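Local coordinates for putative bacterial transcription regulation protein (Staphylococcus aureus, PDB 3LUR) that probably binds a small-molecule effector and takes part in regulating bacterial transcription, at residues A10-V15 and N52-G57; G33-C38 and G42-L47; L59-P64 and I90-S95; M70-A75 and E136-G141; E115-Y120 and T150-P155. All coordinates share one frame; numbering follows the deposited sequence.

Contact 1: A10-V15 and N52-G57; sequences ASLTLV and NGDLAG. With EDO (1,2-ethanediol), chain I.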
# COMPACT_ATOMS: atom_id res chain seq x y z
N ALA A 10 -14.87 -1.06 -3.65
CA ALA A 10 -15.55 -2.32 -3.45
C ALA A 10 -14.48 -3.28 -2.90
O ALA A 10 -13.30 -2.93 -2.82
CB ALA A 10 -16.07 -2.84 -4.75
N SER A 11 -14.88 -4.49 -2.54
CA SER A 11 -13.89 -5.44 -2.07
C SER A 11 -13.03 -5.82 -3.26
O SER A 11 -13.53 -6.01 -4.36
CB SER A 11 -14.53 -6.66 -1.44
OG SER A 11 -15.22 -6.30 -0.25
N LEU A 12 -11.74 -5.93 -3.03
CA LEU A 12 -10.84 -6.25 -4.13
C LEU A 12 -10.02 -7.48 -3.82
O LEU A 12 -9.80 -7.81 -2.67
CB LEU A 12 -9.91 -5.07 -4.38
CG LEU A 12 -10.56 -3.76 -4.82
CD1 LEU A 12 -9.53 -2.68 -4.83
CD2 LEU A 12 -11.25 -3.86 -6.17
N THR A 13 -9.62 -8.18 -4.87
CA THR A 13 -8.74 -9.31 -4.73
C THR A 13 -7.32 -8.82 -5.00
O THR A 13 -7.04 -8.28 -6.08
CB THR A 13 -9.08 -10.42 -5.70
OG1 THR A 13 -10.37 -10.95 -5.38
CG2 THR A 13 -8.06 -11.53 -5.61
N LEU A 14 -6.44 -8.97 -4.02
CA LEU A 14 -5.04 -8.53 -4.17
C LEU A 14 -4.14 -9.75 -4.28
O LEU A 14 -4.29 -10.72 -3.52
CB LEU A 14 -4.64 -7.67 -2.99
CG LEU A 14 -5.46 -6.42 -2.78
CD1 LEU A 14 -4.85 -5.58 -1.66
CD2 LEU A 14 -5.53 -5.57 -4.05
N VAL A 15 -3.27 -9.74 -5.28
CA VAL A 15 -2.38 -10.84 -5.58
C VAL A 15 -0.97 -10.30 -5.37
O VAL A 15 -0.59 -9.27 -5.93
CB VAL A 15 -2.49 -11.30 -7.06
CG1 VAL A 15 -1.61 -12.51 -7.32
CG2 VAL A 15 -3.97 -11.63 -7.45
N ASN A 52 -5.38 -6.25 -13.04
CA ASN A 52 -6.64 -6.10 -13.78
C ASN A 52 -7.14 -4.67 -13.88
O ASN A 52 -8.22 -4.45 -14.35
CB ASN A 52 -7.75 -6.99 -13.18
CG ASN A 52 -8.25 -6.50 -11.84
OD1 ASN A 52 -7.78 -5.49 -11.31
ND2 ASN A 52 -9.21 -7.22 -11.27
N GLY A 53 -6.36 -3.71 -13.38
CA GLY A 53 -6.72 -2.30 -13.45
C GLY A 53 -7.70 -1.75 -12.41
O GLY A 53 -7.98 -0.56 -12.43
N ASP A 54 -8.19 -2.58 -11.48
CA ASP A 54 -9.11 -2.09 -10.44
C ASP A 54 -8.50 -0.91 -9.71
O ASP A 54 -9.22 0.00 -9.31
CB ASP A 54 -9.46 -3.18 -9.43
CG ASP A 54 -10.47 -4.16 -9.96
OD1 ASP A 54 -11.19 -3.83 -10.91
OD2 ASP A 54 -10.58 -5.26 -9.40
N LEU A 55 -7.20 -1.00 -9.45
CA LEU A 55 -6.41 0.13 -8.96
C LEU A 55 -5.29 0.33 -9.97
O LEU A 55 -4.63 -0.63 -10.39
CB LEU A 55 -5.84 -0.11 -7.57
CG LEU A 55 -6.88 -0.04 -6.45
CD1 LEU A 55 -6.32 -0.52 -5.15
CD2 LEU A 55 -7.43 1.40 -6.33
N ALA A 56 -5.10 1.58 -10.40
CA ALA A 56 -4.11 1.91 -11.44
C ALA A 56 -2.73 2.08 -10.83
O ALA A 56 -2.27 3.19 -10.57
CB ALA A 56 -4.52 3.18 -12.20
N GLY A 57 -2.05 0.98 -10.63
CA GLY A 57 -0.72 1.01 -10.13
C GLY A 57 -0.45 -0.25 -9.36
O GLY A 57 -1.23 -1.22 -9.43
C1 EDO I . -1.92 6.30 -8.41
O1 EDO I . -1.25 7.44 -8.88
C2 EDO I . -3.13 6.04 -9.29
O2 EDO I . -2.70 5.64 -10.57
O HOH W 1 -9.87 -7.21 -7.71
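The carboxylate of D54 has the methyl CD2 of L12 above its plane, displaced from the centre of the group. The closest pair is L12 CD2 to D54 OD2, 3.6 Å. The two side chains lie alongside each other, pointing opposite ways. D54 OD2 and water 1 lie 2.7 Å apart, the water probably donating. That water accepts from T13 N at 3.0 Å, and so bridges the loop to strand 5-21. The second flat group is the amide of N52. Its OD1 accepts from D54 N at 2.9 Å, with the donor above the carbonyl plane, 43° out of it. A weak bond from N52 ND2 to D54 OD2 runs back the other way, and T77 OG1 also bonds to N52 OD1. The first torsion of L12 (chi1 -63°) turns its branch toward the loop, and the fork at CG sends CD2 to D54 and CD1 to L55. There L12 CD1 meets L55 CD1 at 3.9 Å. L55 goes on to F135 and L137 of strand 134-138. The bond from D54 N to N52 OD1 closes an Asx turn, in the loop that leads from helix 43-50 into strand 58-64.

Contact 2: G33-C38 and G42-L47; sequences GFWQRC and GVIADL. With EDO (1,2-ethanediol), chain F.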
# COMPACT_ATOMS: atom_id res chain seq x y z
N GLY A 33 14.26 -2.62 0.37
CA GLY A 33 14.95 -3.83 0.00
C GLY A 33 14.00 -4.90 -0.53
O GLY A 33 14.35 -5.66 -1.42
N PHE A 34 12.80 -4.96 0.05
CA PHE A 34 11.80 -5.91 -0.39
C PHE A 34 11.38 -5.59 -1.82
O PHE A 34 11.30 -6.50 -2.66
CB PHE A 34 10.63 -5.89 0.61
CG PHE A 34 9.48 -6.77 0.25
CD1 PHE A 34 9.65 -7.95 -0.45
CD2 PHE A 34 8.21 -6.48 0.76
CE1 PHE A 34 8.55 -8.76 -0.74
CE2 PHE A 34 7.13 -7.28 0.49
CZ PHE A 34 7.30 -8.43 -0.25
N TRP A 35 11.14 -4.30 -2.12
CA TRP A 35 10.86 -3.90 -3.49
C TRP A 35 12.03 -4.24 -4.41
O TRP A 35 11.83 -4.74 -5.53
CB TRP A 35 10.60 -2.38 -3.58
CG TRP A 35 9.26 -1.98 -3.18
CD1 TRP A 35 8.88 -1.46 -1.98
CD2 TRP A 35 8.07 -2.03 -3.98
NE1 TRP A 35 7.55 -1.18 -1.98
CE2 TRP A 35 7.03 -1.50 -3.20
CE3 TRP A 35 7.80 -2.46 -5.28
CZ2 TRP A 35 5.72 -1.43 -3.66
CZ3 TRP A 35 6.50 -2.37 -5.74
CH2 TRP A 35 5.48 -1.86 -4.93
N GLN A 36 13.26 -3.98 -3.95
CA GLN A 36 14.45 -4.26 -4.76
C GLN A 36 14.51 -5.76 -5.13
O GLN A 36 14.75 -6.13 -6.29
CB GLN A 36 15.73 -3.84 -4.03
CG GLN A 36 17.01 -4.08 -4.82
CD GLN A 36 18.28 -3.56 -4.12
OE1 GLN A 36 18.23 -3.05 -2.99
NE2 GLN A 36 19.41 -3.72 -4.78
N ARG A 37 14.31 -6.61 -4.13
CA ARG A 37 14.33 -8.06 -4.35
C ARG A 37 13.22 -8.50 -5.32
O ARG A 37 13.48 -9.25 -6.23
CB ARG A 37 14.26 -8.82 -3.01
CG ARG A 37 15.57 -8.69 -2.22
CD ARG A 37 15.57 -9.37 -0.87
NE ARG A 37 14.94 -8.60 0.20
CZ ARG A 37 13.70 -8.79 0.67
NH1 ARG A 37 12.90 -9.72 0.16
NH2 ARG A 37 13.26 -8.03 1.68
N CYS A 38 11.99 -8.02 -5.12
CA CYS A 38 10.89 -8.35 -6.05
C CYS A 38 11.21 -7.94 -7.47
O CYS A 38 10.94 -8.68 -8.41
CB CYS A 38 9.59 -7.71 -5.66
SG CYS A 38 8.87 -8.37 -4.13
N GLY A 42 11.97 -10.68 -10.66
CA GLY A 42 10.96 -10.71 -11.73
C GLY A 42 9.55 -10.82 -11.19
O GLY A 42 8.61 -11.08 -11.93
N VAL A 43 9.41 -10.67 -9.88
CA VAL A 43 8.11 -10.75 -9.27
C VAL A 43 7.26 -9.57 -9.73
O VAL A 43 6.05 -9.73 -9.99
CB VAL A 43 8.21 -10.73 -7.73
CG1 VAL A 43 6.84 -10.45 -7.12
CG2 VAL A 43 8.82 -12.04 -7.21
N ILE A 44 7.87 -8.38 -9.83
CA ILE A 44 7.08 -7.22 -10.22
C ILE A 44 6.53 -7.39 -11.62
O ILE A 44 5.35 -7.10 -11.86
CB ILE A 44 7.83 -5.87 -10.13
CG1 ILE A 44 8.34 -5.60 -8.71
CG2 ILE A 44 6.87 -4.72 -10.59
CD1 ILE A 44 7.25 -5.56 -7.64
N ALA A 45 7.35 -7.90 -12.54
CA ALA A 45 6.92 -8.07 -13.93
C ALA A 45 5.79 -9.08 -14.01
O ALA A 45 4.81 -8.86 -14.70
CB ALA A 45 8.09 -8.50 -14.82
N ASP A 46 5.91 -10.15 -13.24
CA ASP A 46 4.88 -11.16 -13.21
C ASP A 46 3.54 -10.64 -12.64
O ASP A 46 2.49 -10.95 -13.17
CB ASP A 46 5.33 -12.36 -12.40
CG ASP A 46 4.47 -13.57 -12.64
OD1 ASP A 46 4.23 -13.88 -13.83
OD2 ASP A 46 4.03 -14.19 -11.65
N LEU A 47 3.59 -9.88 -11.54
CA LEU A 47 2.37 -9.33 -10.97
C LEU A 47 1.73 -8.31 -11.90
O LEU A 47 0.52 -8.23 -11.99
CB LEU A 47 2.65 -8.69 -9.61
CG LEU A 47 3.02 -9.61 -8.47
CD1 LEU A 47 3.28 -8.75 -7.23
CD2 LEU A 47 1.92 -10.64 -8.23
C1 EDO F . 11.26 -11.00 -2.70
O1 EDO F . 12.40 -11.60 -2.04
C2 EDO F . 10.10 -11.99 -2.73
O2 EDO F . 10.57 -13.25 -3.20
O HOH W 2 10.54 -7.72 -11.70
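CG1 of I44 is anti to the carbonyl carbon (chi1 -58°), and a bend at chi2 (-59°) brings its CD1 to C38 and W35. The setting is a helix-to-helix turn. Helix 24-41 ends in a Schellman motif at G42, which is also the N-cap of helix 43-50. The axes of the short segments run at 73° and come within 9.8 Å. CD1 of I44 touches C38 CB at 3.7 Å and W35 CZ3 at 3.8 Å. The indole and the isoleucine chain cross at about a right angle, and the approach to the ring is oblique. V43 packs beside them, its CB 3.9 Å from C38 CB. W35 NE1 bonds to Y72 OH of strand 70-77. I74 of the same strand covers W35, C38 and I44, which seats the corner on the sheet. One carbonyl, C38 O, receives several backbone donors. G42 N and I44 N give weak bonds. The stronger one comes from V43 N at 2.9 Å, in the carbonyl plane, with a C=O...N angle of 156°.

Contact 3: L59-P64 and I90-S95; sequences LGLCIP and ITLASS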
# COMPACT_ATOMS: atom_id res chain seq x y z
N LEU A 59 0.54 -1.82 -5.60
CA LEU A 59 0.35 -1.50 -4.19
C LEU A 59 1.45 -1.97 -3.28
O LEU A 59 2.03 -3.07 -3.45
CB LEU A 59 -0.95 -2.12 -3.67
CG LEU A 59 -2.35 -1.65 -4.11
CD1 LEU A 59 -2.77 -2.09 -5.49
CD2 LEU A 59 -3.41 -2.19 -3.10
N GLY A 60 1.70 -1.12 -2.28
CA GLY A 60 2.46 -1.44 -1.12
C GLY A 60 1.43 -1.44 -0.01
O GLY A 60 1.06 -0.38 0.52
N LEU A 61 0.93 -2.62 0.31
CA LEU A 61 -0.14 -2.75 1.31
C LEU A 61 0.43 -2.99 2.69
O LEU A 61 1.11 -4.00 2.94
CB LEU A 61 -1.10 -3.90 0.93
CG LEU A 61 -2.35 -4.12 1.79
CD1 LEU A 61 -3.45 -3.10 1.50
CD2 LEU A 61 -2.88 -5.53 1.59
N CYS A 62 0.09 -2.09 3.62
CA CYS A 62 0.50 -2.19 4.98
C CYS A 62 -0.57 -2.89 5.77
O CYS A 62 -1.73 -2.46 5.77
CB CYS A 62 0.75 -0.78 5.52
SG CYS A 62 2.09 0.05 4.59
N ILE A 63 -0.19 -4.00 6.41
CA ILE A 63 -1.10 -4.88 7.10
C ILE A 63 -0.71 -4.91 8.58
O ILE A 63 0.18 -5.67 8.98
CB ILE A 63 -1.11 -6.31 6.48
CG1 ILE A 63 -1.44 -6.25 4.99
CG2 ILE A 63 -2.14 -7.25 7.20
CD1 ILE A 63 -1.26 -7.56 4.22
N PRO A 64 -1.33 -4.05 9.38
CA PRO A 64 -1.05 -4.18 10.83
C PRO A 64 -1.44 -5.56 11.28
O PRO A 64 -2.53 -6.04 10.93
CB PRO A 64 -1.94 -3.13 11.47
CG PRO A 64 -2.29 -2.16 10.37
CD PRO A 64 -2.29 -2.98 9.09
N ILE A 90 -5.51 -12.43 -1.53
CA ILE A 90 -6.44 -12.06 -0.45
C ILE A 90 -7.49 -11.04 -0.84
O ILE A 90 -7.42 -10.44 -1.90
CB ILE A 90 -5.67 -11.53 0.78
CG1 ILE A 90 -5.11 -10.14 0.50
CG2 ILE A 90 -4.57 -12.58 1.16
CD1 ILE A 90 -4.63 -9.42 1.70
N THR A 91 -8.49 -10.88 0.03
CA THR A 91 -9.53 -9.90 -0.18
C THR A 91 -9.32 -8.71 0.70
O THR A 91 -9.27 -8.83 1.93
CB THR A 91 -10.93 -10.45 0.14
OG1 THR A 91 -11.20 -11.56 -0.70
CG2 THR A 91 -11.98 -9.39 -0.11
N LEU A 92 -9.21 -7.55 0.07
CA LEU A 92 -9.16 -6.30 0.78
C LEU A 92 -10.63 -5.86 0.82
O LEU A 92 -11.21 -5.52 -0.21
CB LEU A 92 -8.30 -5.29 0.05
CG LEU A 92 -8.25 -3.88 0.66
CD1 LEU A 92 -7.49 -3.94 1.98
CD2 LEU A 92 -7.61 -2.91 -0.29
N ALA A 93 -11.21 -5.88 2.01
CA ALA A 93 -12.63 -5.59 2.19
C ALA A 93 -12.96 -4.16 1.82
O ALA A 93 -12.20 -3.27 2.11
CB ALA A 93 -13.06 -5.87 3.64
N SER A 94 -14.17 -3.97 1.29
CA SER A 94 -14.63 -2.64 0.86
C SER A 94 -14.53 -1.62 1.97
O SER A 94 -14.86 -1.91 3.13
CB SER A 94 -16.08 -2.67 0.40
OG SER A 94 -16.93 -3.03 1.45
N SER A 95 -14.18 -0.41 1.60
CA SER A 95 -14.05 0.66 2.56
C SER A 95 -14.02 1.99 1.89
O SER A 95 -13.72 2.10 0.67
CB SER A 95 -12.74 0.50 3.35
OG SER A 95 -12.64 1.47 4.37
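L61 meets L92 through one methyl each, and this is the buried side of the contact. CD1 of L61 lies 4.2 Å from CD1 of L92, at ordinary van der Waals range. The two leucines share nearly the same shape. Each has CG anti to its backbone N (chi1 -175° in L61 and 176° in L92), which extends both chains into the space between the strands, where they cross obliquely. L14 of strand 5-21 packs on both, and so does P133. F135 covers L61 further. The backbones stay well apart: the nearest CA pair, L61 and L92, is 9.7 Å apart. The reason is the fold. Strands 58-64 and 88-103 are not neighbours in the closed antiparallel sheet. Two strands separate them whichever way round the barrel is followed, so they face each other across its interior and meet by side chains alone. The contact is wholly apolar. Towards I90 it becomes less covered. The second methyl of L61, CD2, reaches I90 CD1 at 4.3 Å, and I90 sits at the partly exposed margin where L61 and L92 are buried. M73 of strand 70-77 also touches I90. After L92 the strand is interrupted at A93 and S94 and resumes at S95. A93 and S94 are exposed, and S94 N bonds to S11 OG.

Contact 4: M70-A75 and E136-G141; sequences MSYMIA and ELYQDG. With EDO (1,2-ethanediol), chain E; EDO (1,2-ethanediol), chain H.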
# COMPACT_ATOMS: atom_id res chain seq x y z
N MSE A 70 3.99 -5.72 11.79
CA MSE A 70 3.55 -5.00 10.62
C MSE A 70 3.98 -5.79 9.40
O MSE A 70 5.18 -6.09 9.24
CB MSE A 70 4.18 -3.61 10.60
CG MSE A 70 3.91 -2.81 9.33
SE MSE A 70 2.08 -2.24 9.16
CE MSE A 70 1.93 -1.04 10.69
N SER A 71 3.01 -6.15 8.57
CA SER A 71 3.30 -6.82 7.30
C SER A 71 3.18 -5.82 6.15
O SER A 71 2.45 -4.85 6.23
CB SER A 71 2.34 -7.99 7.07
OG SER A 71 2.56 -9.02 8.01
N TYR A 72 3.94 -6.06 5.10
CA TYR A 72 3.87 -5.25 3.93
C TYR A 72 3.69 -6.20 2.77
O TYR A 72 4.45 -7.16 2.65
CB TYR A 72 5.16 -4.52 3.74
CG TYR A 72 5.18 -3.48 2.69
CD1 TYR A 72 4.68 -2.22 2.96
CD2 TYR A 72 5.75 -3.71 1.45
CE1 TYR A 72 4.73 -1.21 2.02
CE2 TYR A 72 5.81 -2.71 0.49
CZ TYR A 72 5.31 -1.45 0.79
OH TYR A 72 5.37 -0.41 -0.10
N MSE A 73 2.69 -5.97 1.96
CA MSE A 73 2.46 -6.81 0.81
C MSE A 73 2.58 -6.01 -0.48
O MSE A 73 1.91 -4.98 -0.68
CB MSE A 73 1.10 -7.50 0.91
CG MSE A 73 0.77 -8.42 -0.24
SE MSE A 73 -1.09 -8.99 -0.02
CE MSE A 73 -1.24 -10.13 -1.55
N ILE A 74 3.46 -6.46 -1.35
CA ILE A 74 3.58 -5.87 -2.68
C ILE A 74 2.54 -6.63 -3.50
O ILE A 74 2.57 -7.86 -3.54
CB ILE A 74 4.99 -6.06 -3.22
CG1 ILE A 74 5.93 -5.17 -2.40
CG2 ILE A 74 5.07 -5.73 -4.74
CD1 ILE A 74 7.41 -5.37 -2.72
N ALA A 75 1.62 -5.91 -4.12
CA ALA A 75 0.50 -6.57 -4.74
C ALA A 75 -0.16 -5.74 -5.82
O ALA A 75 -0.01 -4.50 -5.89
CB ALA A 75 -0.55 -6.86 -3.66
N GLU A 136 0.03 2.22 -0.11
CA GLU A 136 0.68 3.14 -1.01
C GLU A 136 0.32 2.62 -2.40
O GLU A 136 0.37 1.42 -2.63
CB GLU A 136 2.20 3.05 -0.81
CG GLU A 136 2.63 3.33 0.60
CD GLU A 136 3.92 2.63 1.00
OE1 GLU A 136 4.63 2.03 0.16
OE2 GLU A 136 4.21 2.67 2.19
N LEU A 137 -0.00 3.51 -3.31
CA LEU A 137 -0.32 3.09 -4.66
C LEU A 137 0.64 3.81 -5.60
O LEU A 137 0.69 5.07 -5.64
CB LEU A 137 -1.78 3.38 -4.99
CG LEU A 137 -2.27 2.98 -6.39
CD1 LEU A 137 -2.23 1.43 -6.56
CD2 LEU A 137 -3.66 3.54 -6.71
N TYR A 138 1.37 3.01 -6.38
CA TYR A 138 2.42 3.50 -7.29
C TYR A 138 2.08 3.37 -8.78
O TYR A 138 2.01 2.28 -9.32
CB TYR A 138 3.72 2.73 -7.03
CG TYR A 138 4.26 2.89 -5.63
CD1 TYR A 138 5.03 3.98 -5.29
CD2 TYR A 138 4.00 1.94 -4.65
CE1 TYR A 138 5.53 4.12 -4.02
CE2 TYR A 138 4.48 2.08 -3.39
CZ TYR A 138 5.23 3.19 -3.06
OH TYR A 138 5.70 3.33 -1.78
N GLN A 139 1.84 4.51 -9.41
CA GLN A 139 1.65 4.60 -10.84
C GLN A 139 3.00 4.46 -11.50
O GLN A 139 4.06 4.56 -10.81
CB GLN A 139 1.08 5.98 -11.19
CG GLN A 139 2.00 7.15 -10.81
CD GLN A 139 1.39 8.49 -11.13
OE1 GLN A 139 0.95 8.72 -12.24
NE2 GLN A 139 1.37 9.39 -10.14
N ASP A 140 2.99 4.22 -12.80
CA ASP A 140 4.21 4.16 -13.54
C ASP A 140 4.74 5.59 -13.62
O ASP A 140 3.97 6.57 -13.56
CB ASP A 140 3.98 3.59 -14.93
CG ASP A 140 5.25 3.10 -15.58
OD1 ASP A 140 6.30 3.02 -14.91
OD2 ASP A 140 5.18 2.74 -16.76
N GLY A 141 6.05 5.71 -13.79
CA GLY A 141 6.70 6.99 -13.91
C GLY A 141 8.14 6.88 -13.42
O GLY A 141 8.69 5.77 -13.35
C1 EDO E . -0.79 4.35 -13.79
O1 EDO E . 0.56 4.20 -14.27
C2 EDO E . -1.50 5.40 -14.63
O2 EDO E . -0.92 6.72 -14.45
C1 EDO H . 3.09 0.58 -13.21
O1 EDO H . 3.12 0.69 -11.77
C2 EDO H . 1.72 1.05 -13.73
O2 EDO H . 0.70 0.09 -13.41
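A buried glutamate set among aromatic side chains probably lines the effector pocket of this integron-associated effector binding family, inside the barrel. E136 comes from strand 134-138 and Y72 from strand 70-77. Y72 OH donates to E136 OE1 at 2.6 Å. Y138 OH donates to the same oxygen, also at 2.6 Å. The two hydroxyls arrive from opposite faces of the carboxylate plane, Y72 39° out of it and Y138 49° out. The Y72 side chain crosses E136 at about a right angle, with OE1 near the plane of the ring. The extended chain of E136 carries its acid across to Y72 OH, which has W35 as a second partner. The W35 ring meets both tyrosine rings. A tetraethylene glycol molecule, probably from crystallisation, lies about 4 Å from the side chains of W35 and Y138. Two short donors on one oxygen would probably stabilise a negative charge on E136 and would help restrain the rotation of its carboxylate.

Contact 5: E115-Y120 and T150-P155; sequences EEVHHY and TEIWMP. With EDO (1,2-ethanediol), chain G.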
# COMPACT_ATOMS: atom_id res chain seq x y z
N GLU A 115 4.47 9.14 7.71
CA GLU A 115 4.60 9.60 9.08
C GLU A 115 3.67 10.82 9.34
O GLU A 115 3.03 10.89 10.40
CB GLU A 115 6.03 9.98 9.39
CG GLU A 115 6.21 10.49 10.80
N GLU A 116 3.61 11.75 8.39
CA GLU A 116 2.73 12.92 8.54
C GLU A 116 1.28 12.45 8.61
O GLU A 116 0.50 12.93 9.44
CB GLU A 116 2.86 13.89 7.37
CG GLU A 116 4.26 14.41 7.07
CD GLU A 116 4.80 15.35 8.12
OE1 GLU A 116 4.20 15.48 9.20
OE2 GLU A 116 5.82 16.00 7.85
N VAL A 117 0.92 11.50 7.74
CA VAL A 117 -0.46 10.95 7.72
C VAL A 117 -0.83 10.31 9.05
O VAL A 117 -1.89 10.59 9.58
CB VAL A 117 -0.65 9.93 6.59
CG1 VAL A 117 -1.97 9.22 6.76
CG2 VAL A 117 -0.60 10.62 5.26
N HIS A 118 0.03 9.45 9.59
CA HIS A 118 -0.25 8.86 10.92
C HIS A 118 -0.44 9.94 11.96
O HIS A 118 -1.36 9.87 12.75
CB HIS A 118 0.84 7.88 11.38
CG HIS A 118 0.86 6.59 10.62
ND1 HIS A 118 -0.27 5.82 10.42
CD2 HIS A 118 1.89 5.91 10.05
CE1 HIS A 118 0.06 4.74 9.72
NE2 HIS A 118 1.36 4.77 9.49
N HIS A 119 0.41 10.96 11.94
CA HIS A 119 0.28 12.05 12.88
C HIS A 119 -1.05 12.78 12.73
O HIS A 119 -1.72 13.10 13.70
CB HIS A 119 1.44 13.04 12.74
CG HIS A 119 1.29 14.23 13.62
ND1 HIS A 119 1.25 14.14 14.99
CD2 HIS A 119 1.16 15.54 13.33
CE1 HIS A 119 1.09 15.34 15.50
NE2 HIS A 119 1.03 16.21 14.52
N TYR A 120 -1.42 13.05 11.48
CA TYR A 120 -2.67 13.74 11.17
C TYR A 120 -3.87 12.96 11.68
O TYR A 120 -4.79 13.52 12.32
CB TYR A 120 -2.77 13.99 9.66
CG TYR A 120 -4.14 14.43 9.24
CD1 TYR A 120 -4.56 15.73 9.42
CD2 TYR A 120 -5.03 13.53 8.70
CE1 TYR A 120 -5.86 16.12 9.09
CE2 TYR A 120 -6.31 13.91 8.35
CZ TYR A 120 -6.72 15.20 8.54
OH TYR A 120 -7.98 15.56 8.20
N THR A 150 2.97 9.52 -5.21
CA THR A 150 2.51 8.26 -4.66
C THR A 150 1.21 8.57 -3.91
O THR A 150 1.15 9.57 -3.18
CB THR A 150 3.53 7.68 -3.61
OG1 THR A 150 4.78 7.44 -4.23
CG2 THR A 150 3.02 6.38 -2.99
N GLU A 151 0.20 7.75 -4.08
CA GLU A 151 -1.02 7.92 -3.31
C GLU A 151 -0.97 7.09 -2.07
O GLU A 151 -0.50 5.96 -2.08
CB GLU A 151 -2.26 7.55 -4.11
CG GLU A 151 -2.54 8.48 -5.24
CD GLU A 151 -3.82 8.13 -5.99
OE1 GLU A 151 -4.34 7.01 -5.84
OE2 GLU A 151 -4.26 8.99 -6.79
N ILE A 152 -1.50 7.64 -0.98
CA ILE A 152 -1.57 6.91 0.28
C ILE A 152 -3.07 6.81 0.63
O ILE A 152 -3.75 7.83 0.80
CB ILE A 152 -0.78 7.62 1.41
CG1 ILE A 152 0.72 7.45 1.18
CG2 ILE A 152 -1.17 7.03 2.80
CD1 ILE A 152 1.61 8.32 2.10
N TRP A 153 -3.54 5.59 0.75
CA TRP A 153 -4.96 5.32 0.97
C TRP A 153 -5.14 4.80 2.37
O TRP A 153 -4.71 3.69 2.68
CB TRP A 153 -5.43 4.26 -0.01
CG TRP A 153 -5.51 4.69 -1.42
CD1 TRP A 153 -4.48 5.05 -2.24
CD2 TRP A 153 -6.69 4.70 -2.23
NE1 TRP A 153 -4.95 5.34 -3.50
CE2 TRP A 153 -6.30 5.11 -3.53
CE3 TRP A 153 -8.02 4.41 -1.99
CZ2 TRP A 153 -7.23 5.26 -4.58
CZ3 TRP A 153 -8.94 4.53 -3.03
CH2 TRP A 153 -8.53 4.96 -4.31
N MSE A 154 -5.85 5.57 3.19
CA MSE A 154 -6.08 5.24 4.58
C MSE A 154 -7.58 4.99 4.78
O MSE A 154 -8.40 5.88 4.51
CB MSE A 154 -5.66 6.41 5.48
CG MSE A 154 -4.29 6.89 5.24
SE MSE A 154 -2.92 5.52 5.61
CE MSE A 154 -3.19 5.24 7.46
N PRO A 155 -7.93 3.80 5.28
CA PRO A 155 -9.35 3.45 5.45
C PRO A 155 -10.05 4.19 6.58
O PRO A 155 -9.45 4.45 7.64
CB PRO A 155 -9.29 1.96 5.74
CG PRO A 155 -8.00 1.75 6.36
CD PRO A 155 -7.05 2.70 5.72
C1 EDO G . -1.86 5.72 14.09
O1 EDO G . -0.61 5.28 13.52
C2 EDO G . -2.57 6.63 13.10
O2 EDO G . -2.61 6.04 11.78
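V117 and M154, modelled as selenomethionine, reach toward each other tip to tip, one from a helix and one from a strand. Helix 108-124 covers strand 149-156 of the barrel here. Over the short segments the axes run 27° apart and approach to 10.6 Å, a helix-on-sheet packing. V117 CG1 is anti to its backbone N (chi1 169°), which aims it at the strand. It meets M154 CG at 3.6 Å. CG2 of V117 turns to I152, with a longer approach of 4.4 Å to I152 CG2. I152 and M154 both face the helix, while E151 and W153 between and beside them face the other way. There W153 NE1 bonds to E151 OE1 and the indole stacks on F135. M154 has two deposited conformers, so details of its methyl end are less certain. H118 lies at the exposed margin of the contact, its ring set at about 90° to that of F134. O2 of an ethanediol, probably from crystallisation, lies in plane at the edge of the H118 ring: H118 ND1 and ethanediol O2 form a hydrogen bond of 2.7 Å, and either could be the donor.

How the contacts relate
All five contacts belong to one compact domain built on a closed antiparallel sheet. Contact 4 lies nearest the middle, about 4 Å from the chain centre. Contact 3 joins opposite walls of the barrel, about 10 Å centre to centre from contacts 1 and 4. Contact 1 uses strand 5-21, next to strands 88-103 and 70-77 of contacts 3 and 4. Contacts 2 and 5 are the helical coverings, on opposite sides, their centres about 24 Å apart. Along the chain, contact 2 falls between the two segments of contact 1. Contact 4 interleaves with contacts 3 and 5. Contact 2 also supplies W35 to the polar group of contact 4, so helix and barrel line the probable pocket.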